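Local coordinates for tumor necrosis factor ligand superfamily member 9 (Mus musculus, PDB 6MKB), which binds the receptor TNFRSF9 (4-1BB) as a cytokine of the tumour necrosis factor family and induces proliferation of activated T cells, at residues T24-H29 with V83-Q88; K50-D55 with F159-V164; Y60-E65 with H129-G134; D97-T102 with Q121-K126. One frame throughout, in Å; residues are numbered along the deposited sequence.

Contact 1 of 4, residues T24-H29 with V83-Q88; sequences TTLNWH and VSLVLQ. With SO4 (sulfate ion), chain K; SO4 (sulfate ion), chain M.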
# COMPACT_ATOMS: atom_id res chain seq x y z
N THR B 24 -17.27 -8.50 -10.56
CA THR B 24 -17.16 -9.92 -10.15
C THR B 24 -16.29 -10.08 -8.88
O THR B 24 -15.54 -9.19 -8.51
CB THR B 24 -16.53 -10.75 -11.32
OG1 THR B 24 -16.60 -12.15 -11.03
CG2 THR B 24 -15.06 -10.37 -11.61
N THR B 25 -16.33 -11.27 -8.27
CA THR B 25 -15.45 -11.57 -7.14
C THR B 25 -14.20 -12.19 -7.75
O THR B 25 -14.30 -13.11 -8.57
CB THR B 25 -16.15 -12.43 -6.10
OG1 THR B 25 -17.18 -11.63 -5.52
CG2 THR B 25 -15.20 -12.90 -5.02
N LEU B 26 -13.04 -11.66 -7.40
CA LEU B 26 -11.80 -12.15 -7.95
C LEU B 26 -11.42 -13.53 -7.41
O LEU B 26 -11.66 -13.85 -6.22
CB LEU B 26 -10.66 -11.17 -7.69
CG LEU B 26 -10.66 -9.88 -8.50
CD1 LEU B 26 -9.52 -9.02 -8.08
CD2 LEU B 26 -10.58 -10.14 -10.01
N ASN B 27 -10.82 -14.34 -8.31
CA ASN B 27 -10.25 -15.64 -8.03
C ASN B 27 -8.78 -15.42 -7.70
O ASN B 27 -8.15 -14.51 -8.26
CB ASN B 27 -10.44 -16.57 -9.22
CG ASN B 27 -11.74 -17.32 -9.17
OD1 ASN B 27 -12.02 -18.09 -8.24
ND2 ASN B 27 -12.58 -17.11 -10.17
N TRP B 28 -8.22 -16.21 -6.81
CA TRP B 28 -6.84 -16.06 -6.39
C TRP B 28 -6.07 -17.37 -6.51
O TRP B 28 -6.62 -18.46 -6.30
CB TRP B 28 -6.78 -15.55 -4.92
CG TRP B 28 -7.50 -14.25 -4.74
CD1 TRP B 28 -8.82 -14.07 -4.47
CD2 TRP B 28 -6.96 -12.94 -5.01
NE1 TRP B 28 -9.15 -12.73 -4.56
CE2 TRP B 28 -8.03 -12.02 -4.88
CE3 TRP B 28 -5.67 -12.44 -5.25
CZ2 TRP B 28 -7.84 -10.64 -5.02
CZ3 TRP B 28 -5.49 -11.09 -5.41
CH2 TRP B 28 -6.57 -10.20 -5.34
N HIS B 29 -4.77 -17.25 -6.86
CA HIS B 29 -3.80 -18.34 -6.78
C HIS B 29 -3.39 -18.35 -5.30
O HIS B 29 -3.00 -17.29 -4.79
CB HIS B 29 -2.56 -18.10 -7.68
CG HIS B 29 -2.81 -18.01 -9.15
ND1 HIS B 29 -3.15 -19.13 -9.90
CD2 HIS B 29 -2.62 -16.97 -10.00
CE1 HIS B 29 -3.21 -18.72 -11.15
NE2 HIS B 29 -2.90 -17.43 -11.26
N VAL B 83 -11.94 2.33 -11.53
CA VAL B 83 -11.74 0.90 -11.27
C VAL B 83 -11.46 0.76 -9.78
O VAL B 83 -10.65 1.51 -9.22
CB VAL B 83 -10.65 0.24 -12.15
CG1 VAL B 83 -10.61 -1.27 -11.92
CG2 VAL B 83 -10.87 0.55 -13.63
N SER B 84 -12.12 -0.21 -9.15
CA SER B 84 -12.05 -0.47 -7.73
C SER B 84 -11.76 -1.92 -7.38
O SER B 84 -12.23 -2.83 -8.07
CB SER B 84 -13.38 -0.12 -7.11
OG SER B 84 -13.28 0.99 -6.24
N LEU B 85 -11.03 -2.14 -6.27
CA LEU B 85 -10.82 -3.41 -5.57
C LEU B 85 -11.54 -3.23 -4.25
O LEU B 85 -11.16 -2.34 -3.47
CB LEU B 85 -9.35 -3.77 -5.36
CG LEU B 85 -8.51 -4.24 -6.56
CD1 LEU B 85 -7.20 -4.79 -6.06
CD2 LEU B 85 -9.23 -5.29 -7.42
N VAL B 86 -12.65 -3.94 -4.06
CA VAL B 86 -13.49 -3.79 -2.87
C VAL B 86 -13.28 -4.97 -1.94
O VAL B 86 -13.55 -6.10 -2.33
CB VAL B 86 -14.99 -3.61 -3.25
CG1 VAL B 86 -15.86 -3.41 -2.01
CG2 VAL B 86 -15.20 -2.45 -4.24
N LEU B 87 -12.81 -4.71 -0.70
CA LEU B 87 -12.60 -5.75 0.31
C LEU B 87 -13.94 -6.12 0.89
O LEU B 87 -14.58 -5.27 1.47
CB LEU B 87 -11.62 -5.31 1.42
CG LEU B 87 -11.29 -6.38 2.51
CD1 LEU B 87 -10.51 -7.55 1.95
CD2 LEU B 87 -10.54 -5.77 3.66
N GLN B 88 -14.37 -7.38 0.71
CA GLN B 88 -15.66 -7.92 1.18
C GLN B 88 -15.43 -8.79 2.41
O GLN B 88 -14.88 -9.89 2.29
CB GLN B 88 -16.34 -8.69 0.04
CG GLN B 88 -16.59 -7.86 -1.24
CD GLN B 88 -16.85 -8.68 -2.48
OE1 GLN B 88 -16.61 -9.90 -2.55
NE2 GLN B 88 -17.37 -8.02 -3.50
S SO4 K . -4.24 -22.21 -9.41
O1 SO4 K . -5.14 -21.70 -8.35
O2 SO4 K . -4.37 -23.69 -9.43
O3 SO4 K . -4.60 -21.68 -10.75
O4 SO4 K . -2.85 -21.82 -9.10
S SO4 M . -5.27 -17.76 -14.87
O1 SO4 M . -6.55 -17.04 -14.64
O2 SO4 M . -5.45 -19.17 -14.41
O3 SO4 M . -4.98 -17.77 -16.33
O4 SO4 M . -4.16 -17.09 -14.15
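Leu26 and Leu85 form the tight half of this contact: CD1 of Leu26 meets CD2 of Leu85 at 3.8 Å, the two branched ends crossing at about a right angle. Both leucines are buried and both hold CG anti to the carbonyl carbon (chi1 -73° in each), which swings their methyl ends toward each other between the two segments. Leucine suits these places because its forked end can fill the interior while asking for no polar partner. Around the pair, Leu151 of strand 149-166 packs on Leu26, and Thr157 and Leu66 pack on Leu85.

The other half is looser and partly open to solvent. There Thr25 OG1 faces Gln88 OE1 at 3.5 Å, at best a weak hydrogen bond. Gln88 reaches across with an extended chain, but its stronger link is from OE1 to the hydroxyl of Ser132, a residue of the strand that runs between the two segments. A short polar Thr and a long amide fit this half-exposed border.

Farther out, exposed His29 binds two sulfates, probably from the crystallisation liquor, at the edge of its ring: ND1 donates to O4 of the chain K ion at 2.8 Å, whereas the bond from NE2 to O4 of the chain M ion is weak. Strand 129-140 pairs with both 24-29 and 80-90, so the contact spans next-but-one strands of one sheet in the TNF-family β-sandwich.

Contact 2 of 4, residues K50-D55 with F159-V164; sequences KELVVD and FGLFLV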
# COMPACT_ATOMS: atom_id res chain seq x y z
N LYS B 50 -14.09 -18.16 -2.86
CA LYS B 50 -13.07 -17.18 -3.28
C LYS B 50 -12.69 -16.31 -2.05
O LYS B 50 -12.36 -15.12 -2.18
CB LYS B 50 -13.51 -16.33 -4.49
CG LYS B 50 -14.07 -17.15 -5.66
CD LYS B 50 -14.71 -16.27 -6.73
CE LYS B 50 -15.96 -16.86 -7.33
NZ LYS B 50 -15.71 -18.19 -7.97
N GLU B 51 -12.71 -16.96 -0.86
CA GLU B 51 -12.45 -16.29 0.42
C GLU B 51 -11.22 -16.78 1.17
O GLU B 51 -10.93 -17.99 1.23
CB GLU B 51 -13.65 -16.47 1.36
CG GLU B 51 -14.84 -15.62 0.97
CD GLU B 51 -16.13 -15.96 1.68
OE1 GLU B 51 -16.21 -17.02 2.33
OE2 GLU B 51 -17.09 -15.16 1.56
N LEU B 52 -10.54 -15.82 1.77
CA LEU B 52 -9.43 -16.00 2.66
C LEU B 52 -10.04 -16.11 4.05
O LEU B 52 -10.79 -15.21 4.45
CB LEU B 52 -8.46 -14.82 2.52
CG LEU B 52 -7.16 -14.81 3.35
CD1 LEU B 52 -6.34 -16.02 3.10
CD2 LEU B 52 -6.28 -13.61 2.93
N VAL B 53 -9.81 -17.24 4.72
CA VAL B 53 -10.36 -17.57 6.04
C VAL B 53 -9.27 -17.36 7.12
O VAL B 53 -8.23 -18.00 7.09
CB VAL B 53 -10.96 -19.02 6.10
CG1 VAL B 53 -11.74 -19.24 7.40
CG2 VAL B 53 -11.86 -19.29 4.90
N VAL B 54 -9.54 -16.44 8.04
CA VAL B 54 -8.68 -16.05 9.16
C VAL B 54 -9.03 -16.93 10.37
O VAL B 54 -10.18 -16.95 10.81
CB VAL B 54 -8.85 -14.54 9.44
CG1 VAL B 54 -8.33 -14.14 10.82
CG2 VAL B 54 -8.19 -13.71 8.35
N ASP B 55 -8.04 -17.65 10.90
CA ASP B 55 -8.21 -18.59 12.01
C ASP B 55 -8.37 -17.91 13.38
O ASP B 55 -9.35 -18.18 14.07
CB ASP B 55 -6.99 -19.51 12.07
CG ASP B 55 -7.17 -20.91 12.63
OD1 ASP B 55 -8.09 -21.11 13.46
OD2 ASP B 55 -6.36 -21.79 12.26
N PHE B 159 -3.51 -9.55 -2.90
CA PHE B 159 -4.30 -9.34 -1.72
C PHE B 159 -3.70 -10.20 -0.63
O PHE B 159 -3.27 -11.33 -0.88
CB PHE B 159 -5.77 -9.68 -2.01
CG PHE B 159 -6.65 -10.19 -0.89
CD1 PHE B 159 -6.90 -9.40 0.23
CD2 PHE B 159 -7.33 -11.39 -1.02
CE1 PHE B 159 -7.74 -9.87 1.26
CE2 PHE B 159 -8.21 -11.84 -0.03
CZ PHE B 159 -8.40 -11.08 1.11
N GLY B 160 -3.63 -9.63 0.57
CA GLY B 160 -3.14 -10.35 1.73
C GLY B 160 -3.36 -9.64 3.05
O GLY B 160 -4.07 -8.64 3.11
N LEU B 161 -2.75 -10.18 4.10
CA LEU B 161 -2.82 -9.67 5.47
C LEU B 161 -1.75 -10.30 6.32
O LEU B 161 -1.10 -11.27 5.90
CB LEU B 161 -4.21 -9.86 6.16
CG LEU B 161 -5.05 -11.15 5.93
CD1 LEU B 161 -4.32 -12.39 6.29
CD2 LEU B 161 -6.27 -11.14 6.76
N PHE B 162 -1.56 -9.72 7.50
CA PHE B 162 -0.66 -10.22 8.51
C PHE B 162 -1.14 -9.84 9.90
O PHE B 162 -1.64 -8.74 10.09
CB PHE B 162 0.79 -9.81 8.29
CG PHE B 162 1.17 -8.41 7.93
CD1 PHE B 162 1.42 -7.46 8.91
CD2 PHE B 162 1.48 -8.07 6.60
CE1 PHE B 162 1.91 -6.18 8.57
CE2 PHE B 162 1.97 -6.80 6.26
CZ PHE B 162 2.20 -5.87 7.25
N LEU B 163 -0.99 -10.76 10.86
CA LEU B 163 -1.36 -10.53 12.24
C LEU B 163 -0.32 -9.65 12.91
O LEU B 163 0.84 -10.04 13.02
CB LEU B 163 -1.57 -11.85 13.00
CG LEU B 163 -1.98 -11.77 14.49
CD1 LEU B 163 -3.26 -10.94 14.68
CD2 LEU B 163 -2.19 -13.17 15.06
N VAL B 164 -0.76 -8.47 13.36
CA VAL B 164 0.03 -7.42 14.00
C VAL B 164 -0.09 -7.53 15.54
O VAL B 164 0.89 -7.34 16.26
CB VAL B 164 -0.46 -6.05 13.46
CG1 VAL B 164 -0.10 -4.88 14.35
CG2 VAL B 164 0.03 -5.81 12.03
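Leu52 CD2 lies against the end of the Phe159 ring, 3.8 Å from CZ, and also reaches Leu161, whose CG is 4.1 Å away. One methyl thus fills the angle between an aromatic and an aliphatic neighbour. The Leu52 chain puts it there by setting CG opposite the backbone N (chi1 -178°), and its CB also touches the ring, 3.9 Å from CE2. Leu52 and Phe159 meet at a slant.

Leu161 takes the less usual course: CG sits between the backbone N and the carbonyl carbon (chi1 38°), the crowded position for a leucine. From there its two methyls divide the work, CD1 lying near Leu52 and CD2 packing on Val54 CG2 at 3.6 Å. Valine suits a strand facing such a neighbour because its β-branch carries a methyl close to the backbone, and CG2, anti to the carbonyl carbon, is the branch used. All four residues are buried and apolar, and no hydrogen bond joins the segments.

The strand axes of 51-54 and 159-163 run nearly parallel, 6° apart, with a closest approach of 9.7 Å bridged by side chains alone. Strand 51-54, paired with 43-46 and 129-140, and strand 149-166, here paired with 58-70, pack face to face in the core of the TNF-family jelly-roll sandwich; Leu131, Leu43 and Leu125 close round Leu161, and beyond it Phe162 stacks on Phe162 of the second subunit.

Contact 3 of 4, residues Y60-E65 with H129-G134; sequences YYVFLE and HRLSVG
Val62 and Leu64 of strand 60-65 face Leu131 and Val133 of strand 129-134 across the inside of the β-sandwich of the TNF homology domain. The backbones stay well apart, with CA atoms of Val62 and Leu131 separated by 9.9 Å and those of Leu64 and Val133 by 8.9 Å, and no hydrogen bond links the two segments. Each strand finds its main-chain partners elsewhere: 58-70 pairs with 115-125 and 149-166, whereas 129-140 pairs with 24-29, 51-54 and 80-90. The contact therefore belongs to the packing of one layer on another.

Every second residue of each strand points its side chain inward here, and all four that touch are buried and aliphatic, as suits the apolar core between the layers. The alternate residues turn the other way: Tyr61 meets Phe63 of the second subunit, Phe63 meets Tyr61 of that subunit, and Ser132 touches Glu51 of strand 51-54.

The two pairs are not equally close. Val62 CG1 stands 4.3 Å from Leu131 CD2, a light touch. Between Leu64 and Val133 the fit is closer, in keeping with the shorter separation of their CA atoms, and the side chains slide past each other in opposite directions. The β-branched valine offers the leucine two methyls. With its CG anti to the carbonyl carbon (chi1 -66°), Leu64 brings CD2 to 3.7 Å from Val133 CG2 and 4.0 Å from Val133 CG1.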
# COMPACT_ATOMS: atom_id res chain seq x y z
N TYR B 60 -5.15 -7.10 12.26
CA TYR B 60 -4.47 -7.50 11.03
C TYR B 60 -4.22 -6.31 10.15
O TYR B 60 -5.08 -5.43 10.02
CB TYR B 60 -5.30 -8.55 10.24
CG TYR B 60 -5.31 -9.94 10.82
CD1 TYR B 60 -6.16 -10.27 11.88
CD2 TYR B 60 -4.50 -10.95 10.30
CE1 TYR B 60 -6.18 -11.56 12.42
CE2 TYR B 60 -4.52 -12.24 10.82
CZ TYR B 60 -5.35 -12.54 11.90
OH TYR B 60 -5.37 -13.81 12.43
N TYR B 61 -3.05 -6.28 9.51
CA TYR B 61 -2.73 -5.30 8.50
C TYR B 61 -3.20 -5.94 7.20
O TYR B 61 -2.65 -6.96 6.81
CB TYR B 61 -1.23 -5.01 8.51
CG TYR B 61 -0.74 -4.05 7.45
CD1 TYR B 61 -0.57 -4.47 6.13
CD2 TYR B 61 -0.33 -2.76 7.78
CE1 TYR B 61 -0.07 -3.61 5.16
CE2 TYR B 61 0.21 -1.91 6.82
CZ TYR B 61 0.30 -2.32 5.51
OH TYR B 61 0.81 -1.47 4.55
N VAL B 62 -4.28 -5.42 6.61
CA VAL B 62 -4.83 -5.99 5.38
C VAL B 62 -4.40 -5.10 4.24
O VAL B 62 -4.40 -3.87 4.39
CB VAL B 62 -6.37 -6.16 5.46
CG1 VAL B 62 -6.87 -7.03 4.31
CG2 VAL B 62 -6.79 -6.75 6.79
N PHE B 63 -3.95 -5.71 3.13
CA PHE B 63 -3.46 -4.95 1.98
C PHE B 63 -4.05 -5.47 0.68
O PHE B 63 -4.35 -6.66 0.54
CB PHE B 63 -1.92 -4.93 1.93
CG PHE B 63 -1.24 -6.27 1.78
CD1 PHE B 63 -0.99 -6.81 0.51
CD2 PHE B 63 -0.81 -6.98 2.89
CE1 PHE B 63 -0.39 -8.07 0.37
CE2 PHE B 63 -0.18 -8.22 2.75
CZ PHE B 63 0.03 -8.75 1.49
N LEU B 64 -4.18 -4.54 -0.28
CA LEU B 64 -4.63 -4.71 -1.65
C LEU B 64 -3.68 -3.97 -2.55
O LEU B 64 -3.30 -2.84 -2.24
CB LEU B 64 -6.03 -4.16 -1.87
CG LEU B 64 -7.20 -4.85 -1.16
CD1 LEU B 64 -8.49 -3.98 -1.26
CD2 LEU B 64 -7.45 -6.25 -1.73
N GLU B 65 -3.30 -4.60 -3.67
CA GLU B 65 -2.47 -3.95 -4.66
C GLU B 65 -3.03 -4.24 -6.05
O GLU B 65 -3.02 -5.38 -6.49
CB GLU B 65 -1.01 -4.38 -4.56
CG GLU B 65 -0.14 -3.59 -5.52
CD GLU B 65 1.34 -3.73 -5.29
OE1 GLU B 65 2.10 -3.13 -6.08
OE2 GLU B 65 1.75 -4.43 -4.34
N HIS B 129 -13.00 -15.29 10.35
CA HIS B 129 -13.27 -14.13 9.49
C HIS B 129 -12.98 -14.50 8.03
O HIS B 129 -11.96 -15.12 7.73
CB HIS B 129 -12.45 -12.90 9.92
CG HIS B 129 -13.24 -11.64 9.97
ND1 HIS B 129 -13.78 -11.08 8.83
CD2 HIS B 129 -13.56 -10.85 11.02
CE1 HIS B 129 -14.40 -9.99 9.22
NE2 HIS B 129 -14.31 -9.81 10.53
N ARG B 130 -13.92 -14.17 7.15
CA ARG B 130 -13.85 -14.48 5.73
C ARG B 130 -13.72 -13.17 4.97
O ARG B 130 -14.45 -12.21 5.23
CB ARG B 130 -15.08 -15.29 5.27
CG ARG B 130 -15.12 -16.64 5.94
CD ARG B 130 -16.40 -17.38 5.71
NE ARG B 130 -16.17 -18.79 5.99
CZ ARG B 130 -15.82 -19.69 5.09
NH1 ARG B 130 -15.73 -19.36 3.80
NH2 ARG B 130 -15.51 -20.92 5.46
N LEU B 131 -12.73 -13.13 4.07
CA LEU B 131 -12.39 -11.96 3.28
C LEU B 131 -12.29 -12.34 1.81
O LEU B 131 -11.54 -13.24 1.44
CB LEU B 131 -11.03 -11.42 3.78
CG LEU B 131 -10.94 -10.18 4.69
CD1 LEU B 131 -11.98 -10.12 5.73
CD2 LEU B 131 -9.60 -10.12 5.38
N SER B 132 -13.08 -11.69 0.97
CA SER B 132 -13.05 -11.88 -0.47
C SER B 132 -12.82 -10.49 -1.10
O SER B 132 -12.93 -9.47 -0.39
CB SER B 132 -14.32 -12.56 -0.98
OG SER B 132 -15.47 -11.73 -0.94
N VAL B 133 -12.46 -10.43 -2.38
CA VAL B 133 -12.20 -9.15 -3.05
C VAL B 133 -13.01 -9.07 -4.33
O VAL B 133 -12.91 -9.94 -5.21
CB VAL B 133 -10.68 -8.95 -3.32
CG1 VAL B 133 -10.40 -7.60 -4.01
CG2 VAL B 133 -9.87 -9.09 -2.04
N GLY B 134 -13.79 -8.01 -4.44
CA GLY B 134 -14.58 -7.75 -5.63
C GLY B 134 -13.93 -6.73 -6.54
O GLY B 134 -13.42 -5.70 -6.09

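Contact 4 of 4, residues D97-T102 with Q121-K126; sequences DNLALT and QLLLLK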
# COMPACT_ATOMS: atom_id res chain seq x y z
N ASP B 97 -17.46 -0.04 5.45
CA ASP B 97 -18.21 0.90 4.65
C ASP B 97 -17.14 1.55 3.81
O ASP B 97 -16.21 2.16 4.36
CB ASP B 97 -18.96 1.89 5.54
N ASN B 98 -17.17 1.29 2.50
CA ASN B 98 -16.23 1.74 1.47
C ASN B 98 -14.77 1.32 1.78
O ASN B 98 -13.84 2.11 1.56
CB ASN B 98 -16.35 3.26 1.14
CG ASN B 98 -16.22 4.24 2.29
OD1 ASN B 98 -17.22 4.77 2.80
ND2 ASN B 98 -14.99 4.49 2.72
N LEU B 99 -14.56 0.04 2.20
CA LEU B 99 -13.22 -0.57 2.35
C LEU B 99 -12.79 -0.94 0.93
O LEU B 99 -13.15 -2.01 0.42
CB LEU B 99 -13.28 -1.81 3.29
CG LEU B 99 -12.57 -1.78 4.64
CD1 LEU B 99 -12.96 -0.59 5.47
CD2 LEU B 99 -12.91 -3.01 5.44
N ALA B 100 -12.17 0.02 0.21
CA ALA B 100 -11.84 -0.17 -1.20
C ALA B 100 -10.66 0.65 -1.69
O ALA B 100 -10.39 1.75 -1.20
CB ALA B 100 -13.06 0.17 -2.06
N LEU B 101 -10.01 0.14 -2.74
CA LEU B 101 -8.91 0.75 -3.45
C LEU B 101 -9.49 1.20 -4.77
O LEU B 101 -9.87 0.34 -5.57
CB LEU B 101 -7.75 -0.28 -3.61
CG LEU B 101 -6.56 0.06 -4.56
CD1 LEU B 101 -5.97 1.44 -4.28
CD2 LEU B 101 -5.45 -0.95 -4.41
N THR B 102 -9.63 2.52 -4.98
CA THR B 102 -10.21 3.05 -6.21
C THR B 102 -9.16 3.84 -7.01
O THR B 102 -8.33 4.54 -6.45
CB THR B 102 -11.45 3.90 -5.89
OG1 THR B 102 -12.30 3.14 -5.03
CG2 THR B 102 -12.24 4.30 -7.12
N GLN B 121 -5.16 -1.19 5.40
CA GLN B 121 -5.93 -0.82 6.57
C GLN B 121 -5.66 -1.80 7.70
O GLN B 121 -5.60 -3.02 7.46
CB GLN B 121 -7.43 -0.76 6.25
CG GLN B 121 -8.18 0.21 7.17
CD GLN B 121 -8.82 1.30 6.37
OE1 GLN B 121 -8.15 2.24 5.90
NE2 GLN B 121 -10.12 1.18 6.15
N LEU B 122 -5.54 -1.28 8.93
CA LEU B 122 -5.41 -2.10 10.11
C LEU B 122 -6.82 -2.41 10.58
O LEU B 122 -7.60 -1.48 10.83
CB LEU B 122 -4.56 -1.39 11.18
CG LEU B 122 -3.04 -1.39 10.96
CD1 LEU B 122 -2.38 -0.25 11.74
CD2 LEU B 122 -2.41 -2.74 11.37
N LEU B 123 -7.20 -3.69 10.59
CA LEU B 123 -8.57 -4.10 10.93
C LEU B 123 -8.63 -5.13 12.05
O LEU B 123 -7.81 -6.06 12.09
CB LEU B 123 -9.27 -4.70 9.68
CG LEU B 123 -9.50 -3.77 8.47
CD1 LEU B 123 -9.76 -4.58 7.22
CD2 LEU B 123 -10.66 -2.84 8.70
N LEU B 124 -9.64 -4.99 12.92
CA LEU B 124 -9.91 -5.98 13.96
C LEU B 124 -10.72 -7.11 13.34
O LEU B 124 -11.85 -6.89 12.87
CB LEU B 124 -10.64 -5.38 15.17
CG LEU B 124 -9.85 -4.51 16.12
CD1 LEU B 124 -10.78 -3.85 17.10
CD2 LEU B 124 -8.76 -5.30 16.86
N LEU B 125 -10.12 -8.29 13.26
CA LEU B 125 -10.76 -9.47 12.69
C LEU B 125 -11.03 -10.50 13.78
O LEU B 125 -10.32 -10.56 14.80
CB LEU B 125 -9.92 -10.08 11.56
CG LEU B 125 -9.58 -9.17 10.34
CD1 LEU B 125 -8.80 -9.94 9.29
CD2 LEU B 125 -10.83 -8.56 9.70
N LYS B 126 -12.10 -11.28 13.58
CA LYS B 126 -12.59 -12.32 14.48
C LYS B 126 -12.11 -13.68 14.01
O LYS B 126 -11.61 -13.81 12.89
CB LYS B 126 -14.14 -12.30 14.52
CG LYS B 126 -14.79 -10.94 14.77
CD LYS B 126 -14.72 -10.54 16.23
CE LYS B 126 -15.67 -9.45 16.61
NZ LYS B 126 -15.73 -9.30 18.09
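An inverse gamma turn centred on Leu99, just before strand 100-105, presents this leucine to Gln121 and Leu123 of strand 115-125. The CB of Leu99 leaves the backbone alongside the other segment rather than at it, but the end of the side chain reaches that segment, its two methyls going to different partners. CD2 goes to Leu123, meeting CD1 at 3.9 Å and CD2 at 4.0 Å; the two leucines reach toward each other tip to tip. CD1 goes to Gln121 and lies 3.4 Å from NE2, an approach of a methyl to an amide that carries no hydrogen bond.

Within the jelly-roll sandwich of the TNF family, strand 100-105 pairs with 80-90, while 115-125 pairs with 58-70, so the contact joins the turn leading into strand 100-105 to strand 115-125, with no backbone bond between them. Leu87 of strand 80-90 packs against both leucines, making a cluster of three. Leu123 also lies on Val62, Val93 and Asp95.

The residue types follow the burial. Leu99 and Leu123, both buried, supply forked aliphatic ends that pack on one another and on Leu87. Gln121, partly exposed, stands at the border: its CG is anti to the backbone N (chi1 -153°), the bend at chi2 aims NE2 nearly end-on at CD1 of Leu99, and the side chain also touches Asp95. In the preceding loop Asp97 and Asn98 are poorly ordered, in contrast to Leu99, whose backbone is bonded to that of Leu87.

Overall arrangement
From the N terminus, strand 24-29 opens contact 1, which closes when the chain returns as 83-88. Before that, 50-55 opens contact 2 and 60-65 opens contact 3, so contact 1 crosses both. Contact 4 follows contact 1 in series, with 97-102 answered by 121-126; next 129-134 closes contact 3, and last 159-164 closes contact 2. Contact 4 thus lies within contact 3, and contact 3 within contact 2. Strand 129-140 is bonded to the strands of both halves of contact 1, and to 51-54 of contact 2. Strand 58-70, paired with 115-125 and 149-166, ties contacts 2, 3 and 4 together along one layer, while the contacts themselves reach the other layer.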